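Local structure of UDP-L-Rhamnose Synthase (Acanthamoeba polyphaga mimivirus, 7JID) at residues I112-N117 / R257-L262; I185-N190 / V222-I227. The protein probably makes UDP-L-rhamnose as an NADP-dependent oxidoreductase of the RmlD family, holding NADP and a UDP-deoxysugar in adjoining pockets. All coordinates share one frame; numbering follows the deposited sequence.

Contact 1. Residues I112-N117 / R257-L262; sequences IFEGQN and RSNNLL. With AWU ([[(2~{R},3~{S},4~{R},5~{R})-5-[2,4-bis(oxidanylidene)pyrimidin-1-yl]-3,4-bis(oxidanyl)oxolan-2-yl]methoxy-oxidanyl-phosphoryl] [(2~{R},3~{R},4~{R},5~{R},6~{S})-6-methyl-3,4,5-tris(oxidanyl)oxan-2-yl] hydrogen phosphate), chain C; EDO (1,2-ethanediol), chain F; EDO (1,2-ethanediol), chain G.
The carbonyl oxygen of F113 is gripped by two side chains, S258 and N260, where a loop leaving the Rossmann sheet after strand 103-109 meets a loop that borders the nucleotide-sugar pocket. S258 OG donates to F113 O at 2.7 Å from within the carbonyl plane; with OG anti to its backbone N (chi1 173°), the hydroxyl reaches across the seam. N260 ND2 comes from above that plane at 3.0 Å from F113 O, along a nearly straight N-H (174°), so one oxygen is satisfied from two directions. The N260 amide also donates to G110 O, which fixes its rotation.

An isolated beta bridge between G115 and N260 follows. G115 N donates to N259 O at 2.9 Å, and L261 N returns a longer bond to G115 O at 3.2 Å. At the backbone angles of G115 (phi 122°) a CB would be pressed against the preceding carbonyl oxygen, which calls for glycine. In one of two conformers, so with some doubt, E114 OE1 accepts N259 N from above the carboxylate plane; R246 is its salt-bridge partner.

At the pocket end, R257 turns the edge of its guanidinium to the sugar nucleotide's diphosphate: NE and NH2 fork onto AWU O1A, NH2 at 2.8 Å, and NH1 pairs with D71. The contact links the sheet's loop to R257, which binds the diphosphate directly, three positions before N260. At the other end lies a hydrophobic corner, where F113, its ring stacked on F126, crosses L262 at about a right angle and CD2 of F113 meets CD2 of L262 at 3.6 Å.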
loop_
_atom_site.group_PDB
_atom_site.type_symbol
_atom_site.label_atom_id
_atom_site.label_comp_id
_atom_site.label_asym_id
_atom_site.label_seq_id
_atom_site.Cartn_x
_atom_site.Cartn_y
_atom_site.Cartn_z
ATOM N N ILE A 112 -7.040 -8.291 -10.597
ATOM C CA ILE A 112 -5.591 -8.294 -10.235
ATOM C C ILE A 112 -4.870 -9.305 -11.112
ATOM O O ILE A 112 -3.659 -9.508 -10.915
ATOM C CB ILE A 112 -5.470 -8.609 -8.733
ATOM C CG1 ILE A 112 -5.994 -10.002 -8.399
ATOM C CG2 ILE A 112 -6.224 -7.515 -7.962
ATOM C CD1 ILE A 112 -5.898 -10.377 -6.950
ATOM N N PHE A 113 -5.597 -9.943 -12.034
ATOM C CA PHE A 113 -4.999 -10.937 -12.959
ATOM C C PHE A 113 -5.380 -10.616 -14.404
ATOM O O PHE A 113 -6.344 -9.919 -14.687
ATOM C CB PHE A 113 -5.500 -12.353 -12.699
ATOM C CG PHE A 113 -5.468 -12.810 -11.264
ATOM C CD1 PHE A 113 -4.267 -13.122 -10.642
ATOM C CD2 PHE A 113 -6.636 -12.892 -10.525
ATOM C CE1 PHE A 113 -4.255 -13.588 -9.340
ATOM C CE2 PHE A 113 -6.620 -13.359 -9.225
ATOM C CZ PHE A 113 -5.411 -13.641 -8.610
ATOM N N GLU A 114 -4.551 -11.102 -15.306
ATOM C CA GLU A 114 -4.765 -10.983 -16.764
ATOM C C GLU A 114 -4.507 -12.356 -17.402
ATOM O O GLU A 114 -3.413 -12.898 -17.214
ATOM C CB GLU A 114 -3.893 -9.856 -17.319
ATOM C CG GLU A 114 -3.978 -9.681 -18.815
ATOM C CD GLU A 114 -5.220 -9.044 -19.421
ATOM O OE1 GLU A 114 -5.834 -8.033 -18.858
ATOM O OE2 GLU A 114 -5.519 -9.466 -20.571
ATOM N N GLY A 115 -5.494 -12.880 -18.112
ATOM C CA GLY A 115 -5.329 -14.049 -18.980
ATOM C C GLY A 115 -6.236 -15.217 -18.644
ATOM O O GLY A 115 -7.182 -15.084 -17.874
ATOM N N GLN A 116 -5.879 -16.402 -19.156
ATOM C CA GLN A 116 -6.611 -17.672 -18.958
ATOM C C GLN A 116 -8.070 -17.581 -19.429
ATOM O O GLN A 116 -8.863 -18.464 -19.048
ATOM C CB GLN A 116 -6.514 -18.167 -17.515
ATOM C CG GLN A 116 -5.049 -18.320 -17.077
ATOM C CD GLN A 116 -4.809 -19.193 -15.873
ATOM O OE1 GLN A 116 -4.172 -18.796 -14.862
ATOM N NE2 GLN A 116 -5.313 -20.389 -15.973
ATOM N N ASN A 117 -8.364 -16.618 -20.316
ATOM C CA ASN A 117 -9.732 -16.295 -20.788
ATOM C C ASN A 117 -9.798 -16.486 -22.308
ATOM O O ASN A 117 -10.524 -15.761 -22.944
ATOM C CB ASN A 117 -10.192 -14.887 -20.392
ATOM C CG ASN A 117 -9.290 -13.802 -20.931
ATOM O OD1 ASN A 117 -8.097 -14.023 -21.125
ATOM N ND2 ASN A 117 -9.847 -12.647 -21.281
ATOM N N ARG A 257 -7.457 -2.181 -18.491
ATOM C CA ARG A 257 -8.514 -2.941 -17.763
ATOM C C ARG A 257 -8.089 -4.408 -17.677
ATOM O O ARG A 257 -7.464 -4.981 -18.596
ATOM C CB ARG A 257 -9.905 -2.786 -18.374
ATOM C CG ARG A 257 -10.487 -1.381 -18.382
ATOM C CD ARG A 257 -10.649 -0.832 -16.998
ATOM N NE ARG A 257 -11.382 0.422 -16.970
ATOM C CZ ARG A 257 -10.835 1.629 -16.945
ATOM N NH1 ARG A 257 -9.527 1.795 -17.015
ATOM N NH2 ARG A 257 -11.637 2.674 -16.828
ATOM N N SER A 258 -8.376 -4.999 -16.524
ATOM C CA SER A 258 -8.106 -6.416 -16.223
ATOM C C SER A 258 -9.083 -7.301 -17.026
ATOM O O SER A 258 -10.298 -7.011 -17.045
ATOM C CB SER A 258 -8.334 -6.654 -14.769
ATOM O OG SER A 258 -8.254 -8.023 -14.436
ATOM N N ASN A 259 -8.572 -8.350 -17.643
ATOM C CA ASN A 259 -9.404 -9.356 -18.352
ATOM C C ASN A 259 -8.917 -10.727 -17.928
ATOM O O ASN A 259 -7.723 -11.002 -18.182
ATOM C CB ASN A 259 -9.319 -9.207 -19.877
ATOM C CG ASN A 259 -9.948 -7.918 -20.329
ATOM O OD1 ASN A 259 -11.149 -7.809 -20.439
ATOM N ND2 ASN A 259 -9.118 -6.911 -20.585
ATOM N N ASN A 260 -9.779 -11.594 -17.391
ATOM C CA ASN A 260 -9.300 -12.901 -16.884
ATOM C C ASN A 260 -10.481 -13.868 -16.732
ATOM O O ASN A 260 -11.639 -13.441 -16.749
ATOM C CB ASN A 260 -8.479 -12.709 -15.615
ATOM C CG ASN A 260 -9.319 -12.290 -14.423
ATOM O OD1 ASN A 260 -10.289 -12.961 -14.119
ATOM N ND2 ASN A 260 -8.874 -11.234 -13.763
ATOM N N LEU A 261 -10.119 -15.123 -16.551
ATOM C CA LEU A 261 -10.927 -16.175 -15.896
ATOM C C LEU A 261 -10.413 -16.394 -14.489
ATOM O O LEU A 261 -9.175 -16.625 -14.334
ATOM C CB LEU A 261 -10.788 -17.482 -16.680
ATOM C CG LEU A 261 -11.368 -18.743 -16.029
ATOM C CD1 LEU A 261 -12.879 -18.662 -15.928
ATOM C CD2 LEU A 261 -10.959 -20.001 -16.801
ATOM N N LEU A 262 -11.319 -16.394 -13.521
ATOM C CA LEU A 262 -11.036 -16.917 -12.166
ATOM C C LEU A 262 -11.496 -18.364 -12.080
ATOM O O LEU A 262 -12.607 -18.686 -12.509
ATOM C CB LEU A 262 -11.732 -16.080 -11.090
ATOM C CG LEU A 262 -11.411 -14.589 -11.064
ATOM C CD1 LEU A 262 -12.325 -13.939 -10.004
ATOM C CD2 LEU A 262 -9.936 -14.322 -10.866
HETATM P PA AWU C . -15.256 0.547 -16.627
HETATM O O1A AWU C . -14.125 1.446 -16.954
HETATM O O2A AWU C . -16.668 1.096 -16.734
HETATM O O3A AWU C . -15.341 -0.040 -15.109
HETATM P PB AWU C . -14.092 -0.224 -14.048
HETATM O O1B AWU C . -12.862 -0.977 -14.610
HETATM O O2B AWU C . -13.874 1.129 -13.335
HETATM O O3B AWU C . -14.822 -1.260 -13.072
HETATM C "C5'" AWU C . -13.959 -2.216 -9.683
HETATM O "O5'" AWU C . -14.617 -1.651 -10.801
HETATM C "C4'" AWU C . -14.135 -3.725 -9.697
HETATM O "O4'" AWU C . -13.338 -4.365 -8.675
HETATM C "C3'" AWU C . -13.699 -4.245 -11.028
HETATM O "O3'" AWU C . -14.136 -5.575 -11.131
HETATM C "C2'" AWU C . -14.351 -3.519 -12.199
HETATM C "C1'" AWU C . -14.273 -2.063 -12.057
HETATM N N1 AWU C . -15.406 -0.548 -21.700
HETATM C C2 AWU C . -15.767 -0.534 -23.036
HETATM O O2 AWU C . -16.125 -1.590 -23.597
HETATM N N3 AWU C . -15.854 0.677 -23.674
HETATM C C4 AWU C . -15.453 1.833 -23.082
HETATM O O4 AWU C . -15.589 2.927 -23.745
HETATM C C5 AWU C . -15.108 1.819 -21.730
HETATM C C6 AWU C . -14.982 0.603 -21.065
HETATM C C1C AWU C . -15.320 -1.837 -20.957
HETATM C C2C AWU C . -14.038 -2.089 -20.163
HETATM C C3C AWU C . -14.545 -3.024 -19.036
HETATM C C4C AWU C . -15.941 -2.524 -18.845
HETATM C C5C AWU C . -16.179 -1.726 -17.581
HETATM C "C6'" AWU C . -14.622 -1.559 -8.474
HETATM O "O2'" AWU C . -15.735 -3.794 -12.159
HETATM O O2C AWU C . -13.111 -2.738 -20.997
HETATM O O3C AWU C . -14.656 -4.358 -19.499
HETATM O O4C AWU C . -16.262 -1.652 -19.921
HETATM O O5C AWU C . -15.139 -0.722 -17.532
HETATM C C1 EDO F . -6.082 -12.085 -21.706
HETATM O O1 EDO F . -6.144 -13.071 -22.738
HETATM C C2 EDO F . -6.762 -10.797 -22.006
HETATM O O2 EDO F . -7.988 -10.837 -22.661
HETATM C C1 EDO G . -1.453 -16.665 -18.025
HETATM O O1 EDO G . -1.730 -15.343 -18.396
HETATM C C2 EDO G . -1.619 -16.856 -16.578
HETATM O O2 EDO G . -1.072 -18.047 -16.091
#

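Contact 2. Residues I185-N190 / V222-I227; sequences ICSIPN and VSHNEI. With AWU ([[(2~{R},3~{S},4~{R},5~{R})-5-[2,4-bis(oxidanylidene)pyrimidin-1-yl]-3,4-bis(oxidanyl)oxolan-2-yl]methoxy-oxidanyl-phosphoryl] [(2~{R},3~{R},4~{R},5~{R},6~{S})-6-methyl-3,4,5-tris(oxidanyl)oxan-2-yl] hydrogen phosphate), chain C.
A capping box opens helix 224-234, and loop 185-190 adds to it where N225 N donates to S187 OG at 2.9 Å, the turn forming one wall of the uridine end of the nucleotide-sugar pocket. The hydroxyl of S187 swings away from its own amide (chi1 -174°) and so meets the helix start, satisfying a second amide of the first turn from across the contact. Within the box, S223, the N-cap residue, accepts E226 N on its OG, while E226 OE1 offers its anti lone pair to S223 N at 2.8 Å.

H224 faces the same loop and the ligand at once. C186 O sits 3.2 Å above the plane of the H224 imidazole, over its centre, and I185 CG2 packs on H224 CB at 3.5 Å. At the ring's edge, H224 NE2 shares a hydrogen bond of 2.8 Å with the ribose hydroxyl AWU O3C. C186 N reads the uracil carbonyl AWU O2 at 2.9 Å through an almost linear bond (168°), so backbone and side chain hold neighbouring parts of the uridine.

Farther along, N190 and V222 form a single antiparallel, hydrogen-bonded pair, with N190 N 2.9 Å from V222 O. I185 and H224 both lean on I179 of helix 175-181, V222 packs against helix 277-287, and the backbone of I185 bonds to E242 in strand 242-243, which pairs in parallel with strand 184-185.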
loop_
_atom_site.group_PDB
_atom_site.type_symbol
_atom_site.label_atom_id
_atom_site.label_comp_id
_atom_site.label_asym_id
_atom_site.label_seq_id
_atom_site.Cartn_x
_atom_site.Cartn_y
_atom_site.Cartn_z
ATOM N N ILE A 185 -17.451 -0.767 -27.704
ATOM C CA ILE A 185 -17.380 -1.918 -26.766
ATOM C C ILE A 185 -16.107 -2.675 -27.082
ATOM O O ILE A 185 -15.930 -3.113 -28.220
ATOM C CB ILE A 185 -18.627 -2.798 -26.935
ATOM C CG1 ILE A 185 -19.914 -2.023 -26.610
ATOM C CG2 ILE A 185 -18.488 -4.067 -26.123
ATOM C CD1 ILE A 185 -20.036 -1.511 -25.199
ATOM N N CYS A 186 -15.271 -2.860 -26.057
ATOM C CA CYS A 186 -14.118 -3.763 -26.122
ATOM C C CYS A 186 -14.594 -5.123 -25.630
ATOM O O CYS A 186 -14.694 -5.286 -24.401
ATOM C CB CYS A 186 -12.934 -3.211 -25.342
ATOM S SG CYS A 186 -11.500 -4.272 -25.481
ATOM N N SER A 187 -15.005 -6.022 -26.544
ATOM C CA SER A 187 -15.620 -7.310 -26.131
ATOM C C SER A 187 -14.532 -8.341 -25.813
ATOM O O SER A 187 -13.804 -8.814 -26.706
ATOM C CB SER A 187 -16.620 -7.847 -27.138
ATOM O OG SER A 187 -17.300 -9.009 -26.679
ATOM N N ILE A 188 -14.486 -8.808 -24.575
ATOM C CA ILE A 188 -13.486 -9.815 -24.143
ATOM C C ILE A 188 -14.169 -10.742 -23.136
ATOM O O ILE A 188 -14.803 -10.260 -22.205
ATOM C CB ILE A 188 -12.225 -9.150 -23.530
ATOM C CG1 ILE A 188 -11.476 -8.226 -24.519
ATOM C CG2 ILE A 188 -11.288 -10.217 -22.978
ATOM C CD1 ILE A 188 -10.337 -7.432 -23.900
ATOM N N PRO A 189 -14.030 -12.084 -23.269
ATOM C CA PRO A 189 -14.595 -13.019 -22.282
ATOM C C PRO A 189 -13.997 -12.749 -20.894
ATOM O O PRO A 189 -12.783 -12.650 -20.748
ATOM C CB PRO A 189 -14.247 -14.409 -22.822
ATOM C CG PRO A 189 -14.068 -14.174 -24.308
ATOM C CD PRO A 189 -13.425 -12.817 -24.392
ATOM N N ASN A 190 -14.840 -12.790 -19.871
ATOM C CA ASN A 190 -14.414 -12.426 -18.510
ATOM C C ASN A 190 -15.262 -13.125 -17.455
ATOM O O ASN A 190 -16.453 -13.446 -17.737
ATOM C CB ASN A 190 -14.633 -10.933 -18.306
ATOM C CG ASN A 190 -13.410 -10.118 -18.627
ATOM O OD1 ASN A 190 -12.476 -10.076 -17.826
ATOM N ND2 ASN A 190 -13.435 -9.442 -19.792
ATOM N N VAL A 222 -18.140 -14.847 -19.835
ATOM C CA VAL A 222 -19.087 -14.186 -20.742
ATOM C C VAL A 222 -18.386 -12.971 -21.313
ATOM O O VAL A 222 -17.553 -12.338 -20.641
ATOM C CB VAL A 222 -20.400 -13.816 -20.034
ATOM C CG1 VAL A 222 -20.195 -12.695 -19.013
ATOM C CG2 VAL A 222 -21.491 -13.541 -21.049
ATOM N N SER A 223 -18.741 -12.614 -22.527
ATOM C CA SER A 223 -18.198 -11.391 -23.165
ATOM C C SER A 223 -19.245 -10.301 -23.194
ATOM O O SER A 223 -20.443 -10.574 -23.117
ATOM C CB SER A 223 -17.700 -11.629 -24.558
ATOM O OG SER A 223 -18.797 -11.885 -25.403
ATOM N N HIS A 224 -18.761 -9.105 -23.415
ATOM C CA HIS A 224 -19.628 -7.917 -23.613
ATOM C C HIS A 224 -20.566 -8.218 -24.788
ATOM O O HIS A 224 -21.749 -7.892 -24.713
ATOM C CB HIS A 224 -18.773 -6.686 -23.870
ATOM C CG HIS A 224 -17.658 -6.439 -22.911
ATOM N ND1 HIS A 224 -16.661 -7.384 -22.653
ATOM C CD2 HIS A 224 -17.357 -5.358 -22.172
ATOM C CE1 HIS A 224 -15.791 -6.859 -21.805
ATOM N NE2 HIS A 224 -16.208 -5.647 -21.482
ATOM N N ASN A 225 -20.033 -8.772 -25.872
ATOM C CA ASN A 225 -20.879 -9.060 -27.041
ATOM C C ASN A 225 -21.955 -10.062 -26.680
ATOM O O ASN A 225 -23.084 -9.902 -27.161
ATOM C CB ASN A 225 -20.037 -9.531 -28.213
ATOM C CG ASN A 225 -19.314 -8.421 -28.934
ATOM O OD1 ASN A 225 -19.477 -7.240 -28.639
ATOM N ND2 ASN A 225 -18.455 -8.840 -29.847
ATOM N N GLU A 226 -21.649 -11.085 -25.887
ATOM C CA GLU A 226 -22.701 -12.080 -25.553
ATOM C C GLU A 226 -23.817 -11.394 -24.748
ATOM O O GLU A 226 -25.007 -11.673 -24.984
ATOM C CB GLU A 226 -22.175 -13.263 -24.749
ATOM C CG GLU A 226 -21.371 -14.254 -25.545
ATOM C CD GLU A 226 -20.693 -15.258 -24.648
ATOM O OE1 GLU A 226 -19.858 -14.819 -23.883
ATOM O OE2 GLU A 226 -21.000 -16.456 -24.725
ATOM N N ILE A 227 -23.460 -10.495 -23.823
ATOM C CA ILE A 227 -24.437 -9.770 -22.973
ATOM C C ILE A 227 -25.286 -8.842 -23.847
ATOM O O ILE A 227 -26.525 -8.928 -23.752
ATOM C CB ILE A 227 -23.753 -8.966 -21.854
ATOM C CG1 ILE A 227 -23.079 -9.907 -20.866
ATOM C CG2 ILE A 227 -24.793 -8.068 -21.166
ATOM C CD1 ILE A 227 -22.128 -9.179 -19.976
HETATM P PA AWU C . -15.256 0.547 -16.627
HETATM O O1A AWU C . -14.125 1.446 -16.954
HETATM O O2A AWU C . -16.668 1.096 -16.734
HETATM O O3A AWU C . -15.341 -0.040 -15.109
HETATM P PB AWU C . -14.092 -0.224 -14.048
HETATM O O1B AWU C . -12.862 -0.977 -14.610
HETATM O O2B AWU C . -13.874 1.129 -13.335
HETATM O O3B AWU C . -14.822 -1.260 -13.072
HETATM C "C5'" AWU C . -13.959 -2.216 -9.683
HETATM O "O5'" AWU C . -14.617 -1.651 -10.801
HETATM C "C4'" AWU C . -14.135 -3.725 -9.697
HETATM O "O4'" AWU C . -13.338 -4.365 -8.675
HETATM C "C3'" AWU C . -13.699 -4.245 -11.028
HETATM O "O3'" AWU C . -14.136 -5.575 -11.131
HETATM C "C2'" AWU C . -14.351 -3.519 -12.199
HETATM C "C1'" AWU C . -14.273 -2.063 -12.057
HETATM N N1 AWU C . -15.406 -0.548 -21.700
HETATM C C2 AWU C . -15.767 -0.534 -23.036
HETATM O O2 AWU C . -16.125 -1.590 -23.597
HETATM N N3 AWU C . -15.854 0.677 -23.674
HETATM C C4 AWU C . -15.453 1.833 -23.082
HETATM O O4 AWU C . -15.589 2.927 -23.745
HETATM C C5 AWU C . -15.108 1.819 -21.730
HETATM C C6 AWU C . -14.982 0.603 -21.065
HETATM C C1C AWU C . -15.320 -1.837 -20.957
HETATM C C2C AWU C . -14.038 -2.089 -20.163
HETATM C C3C AWU C . -14.545 -3.024 -19.036
HETATM C C4C AWU C . -15.941 -2.524 -18.845
HETATM C C5C AWU C . -16.179 -1.726 -17.581
HETATM C "C6'" AWU C . -14.622 -1.559 -8.474
HETATM O "O2'" AWU C . -15.735 -3.794 -12.159
HETATM O O2C AWU C . -13.111 -2.738 -20.997
HETATM O O3C AWU C . -14.656 -4.358 -19.499
HETATM O O4C AWU C . -16.262 -1.652 -19.921
HETATM O O5C AWU C . -15.139 -0.722 -17.532
#

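Both contacts are buried and both reach the same sugar nucleotide, but at different parts: contact 1 supplies a charged grip on the diphosphate, contact 2 recognises base and ribose through a backbone amide and an imidazole. Their centres lie about 13 Å apart and they meet directly: N190 ND2 probably donates to N259 OD1, and N117 ND2 to P189 O, bracing loop 185-190 against both segments of contact 1. Contact 1 joins two loops, mostly through bonds to backbone carbonyls. Contact 2, farther from the chain's centre, sets a loop against a helix start, combining a backbone bridge with a serine that accepts an amide of the first helical turn. Loops bonded to one another thus shape a single pocket.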